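Side-chain contact in Rnh (Ribonuclease H) (Chlorobaculum tepidum, PDB 3H08), which probably cleaves the RNA strand of RNA-DNA hybrids endonucleolytically, with magnesium as cofactor: residues A[33-38]-A[56-61]. The protein carries 3 engineered substitutions. Sequence-based numbering, arbitrary orientation.
Sequences KEISGY and LEALKE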
# COMPACT_ATOMS: atom_id res chain seq x y z
N LYS A 33 6.22 7.30 -11.90
CA LYS A 33 4.79 7.64 -11.92
C LYS A 33 4.39 7.86 -10.46
O LYS A 33 4.75 7.07 -9.60
CB LYS A 33 3.95 6.49 -12.52
CG LYS A 33 2.40 6.74 -12.52
CD LYS A 33 1.58 5.61 -13.20
CE LYS A 33 2.08 5.25 -14.59
NZ LYS A 33 1.24 4.19 -15.29
N GLU A 34 3.68 8.96 -10.21
CA GLU A 34 3.15 9.30 -8.91
C GLU A 34 1.63 9.24 -8.95
O GLU A 34 0.99 9.73 -9.88
CB GLU A 34 3.59 10.70 -8.48
CG GLU A 34 5.09 10.80 -8.33
CD GLU A 34 5.62 12.17 -7.93
OE1 GLU A 34 4.86 13.19 -7.98
OE2 GLU A 34 6.82 12.22 -7.56
N ILE A 35 1.06 8.69 -7.89
CA ILE A 35 -0.39 8.71 -7.68
C ILE A 35 -0.67 9.03 -6.23
O ILE A 35 0.17 8.74 -5.36
CB ILE A 35 -1.03 7.38 -8.08
CG1 ILE A 35 -0.44 6.23 -7.31
CG2 ILE A 35 -0.82 7.16 -9.57
CD1 ILE A 35 -1.15 4.91 -7.47
N SER A 36 -1.87 9.52 -5.96
CA SER A 36 -2.28 9.77 -4.59
C SER A 36 -3.78 9.98 -4.51
O SER A 36 -4.45 10.21 -5.52
CB SER A 36 -1.60 11.02 -4.11
OG SER A 36 -1.97 12.16 -4.88
N GLY A 37 -4.30 9.93 -3.29
CA GLY A 37 -5.70 10.20 -3.09
C GLY A 37 -6.04 10.45 -1.63
O GLY A 37 -5.20 10.32 -0.75
N TYR A 38 -7.32 10.75 -1.43
CA TYR A 38 -7.87 11.23 -0.18
C TYR A 38 -9.05 10.35 0.29
O TYR A 38 -9.79 9.78 -0.54
CB TYR A 38 -8.40 12.66 -0.42
CG TYR A 38 -9.21 13.23 0.71
CD1 TYR A 38 -8.61 13.66 1.88
CD2 TYR A 38 -10.59 13.41 0.59
CE1 TYR A 38 -9.36 14.16 2.92
CE2 TYR A 38 -11.35 13.93 1.62
CZ TYR A 38 -10.74 14.32 2.79
OH TYR A 38 -11.52 14.89 3.81
N LEU A 56 -0.43 -0.96 -6.95
CA LEU A 56 -0.51 -2.16 -7.79
C LEU A 56 -1.53 -1.99 -8.92
O LEU A 56 -1.30 -2.48 -10.02
CB LEU A 56 -0.78 -3.39 -6.93
CG LEU A 56 0.37 -3.78 -5.99
CD1 LEU A 56 -0.12 -4.80 -4.98
CD2 LEU A 56 1.57 -4.30 -6.72
N GLU A 57 -2.65 -1.33 -8.64
CA GLU A 57 -3.67 -1.09 -9.67
C GLU A 57 -3.16 -0.20 -10.80
O GLU A 57 -3.69 -0.24 -11.91
CB GLU A 57 -4.91 -0.48 -9.06
CG GLU A 57 -5.74 -1.47 -8.31
CD GLU A 57 -7.04 -0.91 -7.71
OE1 GLU A 57 -7.21 0.32 -7.63
OE2 GLU A 57 -7.90 -1.74 -7.33
N ALA A 58 -2.12 0.59 -10.52
CA ALA A 58 -1.54 1.52 -11.51
C ALA A 58 -0.65 0.83 -12.53
O ALA A 58 -0.31 1.40 -13.56
CB ALA A 58 -0.77 2.61 -10.82
N LEU A 59 -0.31 -0.41 -12.28
CA LEU A 59 0.45 -1.18 -13.24
C LEU A 59 -0.44 -1.58 -14.43
O LEU A 59 -1.54 -2.09 -14.25
CB LEU A 59 1.01 -2.41 -12.57
CG LEU A 59 1.96 -2.17 -11.42
CD1 LEU A 59 2.14 -3.44 -10.63
CD2 LEU A 59 3.26 -1.68 -11.88
N LYS A 60 0.05 -1.37 -15.65
CA LYS A 60 -0.74 -1.60 -16.83
C LYS A 60 -0.73 -3.06 -17.29
O LYS A 60 -1.64 -3.51 -18.00
CB LYS A 60 -0.20 -0.75 -17.99
CG LYS A 60 -0.05 0.72 -17.67
CD LYS A 60 0.55 1.46 -18.85
CE LYS A 60 1.25 2.73 -18.44
NZ LYS A 60 1.43 3.63 -19.64
N GLU A 61 0.34 -3.77 -16.94
CA GLU A 61 0.49 -5.17 -17.30
C GLU A 61 1.01 -5.95 -16.09
O GLU A 61 1.53 -5.37 -15.16
CB GLU A 61 1.42 -5.30 -18.50
CG GLU A 61 2.87 -4.96 -18.26
CD GLU A 61 3.25 -3.49 -18.57
OE1 GLU A 61 2.79 -2.94 -19.60
OE2 GLU A 61 4.01 -2.90 -17.77
O HOH W 1 2.56 1.92 -14.47
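I35 and A58 meet through two methyl groups, CD1 of the isoleucine and CB of the alanine, 4.1 Å apart. The contact belongs to the RNase H fold. It joins the edge strand 31-39 of the mixed five-stranded sheet to residues 56-61, around the C-terminal part of helix 44-57. Beside this apolar touch, K33 reaches across to the same alanine. Its NZ lies 3.6 Å from A58 O, and a water links the two. The ammonium donates to the water, with K33 NZ 2.8 Å from the water oxygen. The water in turn donates to A58 O at 3.1 Å. K33 NZ also lies 3.5 Å from K60 CE, the carbon that bears the K60 ammonium. The two lysine chains run obliquely across each other. Their nitrogens, K33 NZ and K60 NZ, are 4.4 Å apart, so the like charges probably repel; the water that K33 NZ donates to may ease this.

Torsions set up both reaches. K33 leaves the strand with CG trans to N (chi1 178°) and bends at chi3 (-51°). I35 places CG1 between its own N and carbonyl carbon (chi1 58°), and the extended second torsion sets CD1 against A58 CB.

Further out, backbone hydrogen bonds of K33 with L26 and I35 with A24 hold the strand to its neighbour 18-28. On the reverse face, E34 packs on L137 of helix 129-144 and forms salt bridges with R32 and R133. Across the contact, L59 turns away onto L26 and V65. A backbone bond from L59 N to L56 O, 3.2 Å long, closes over E57 and A58.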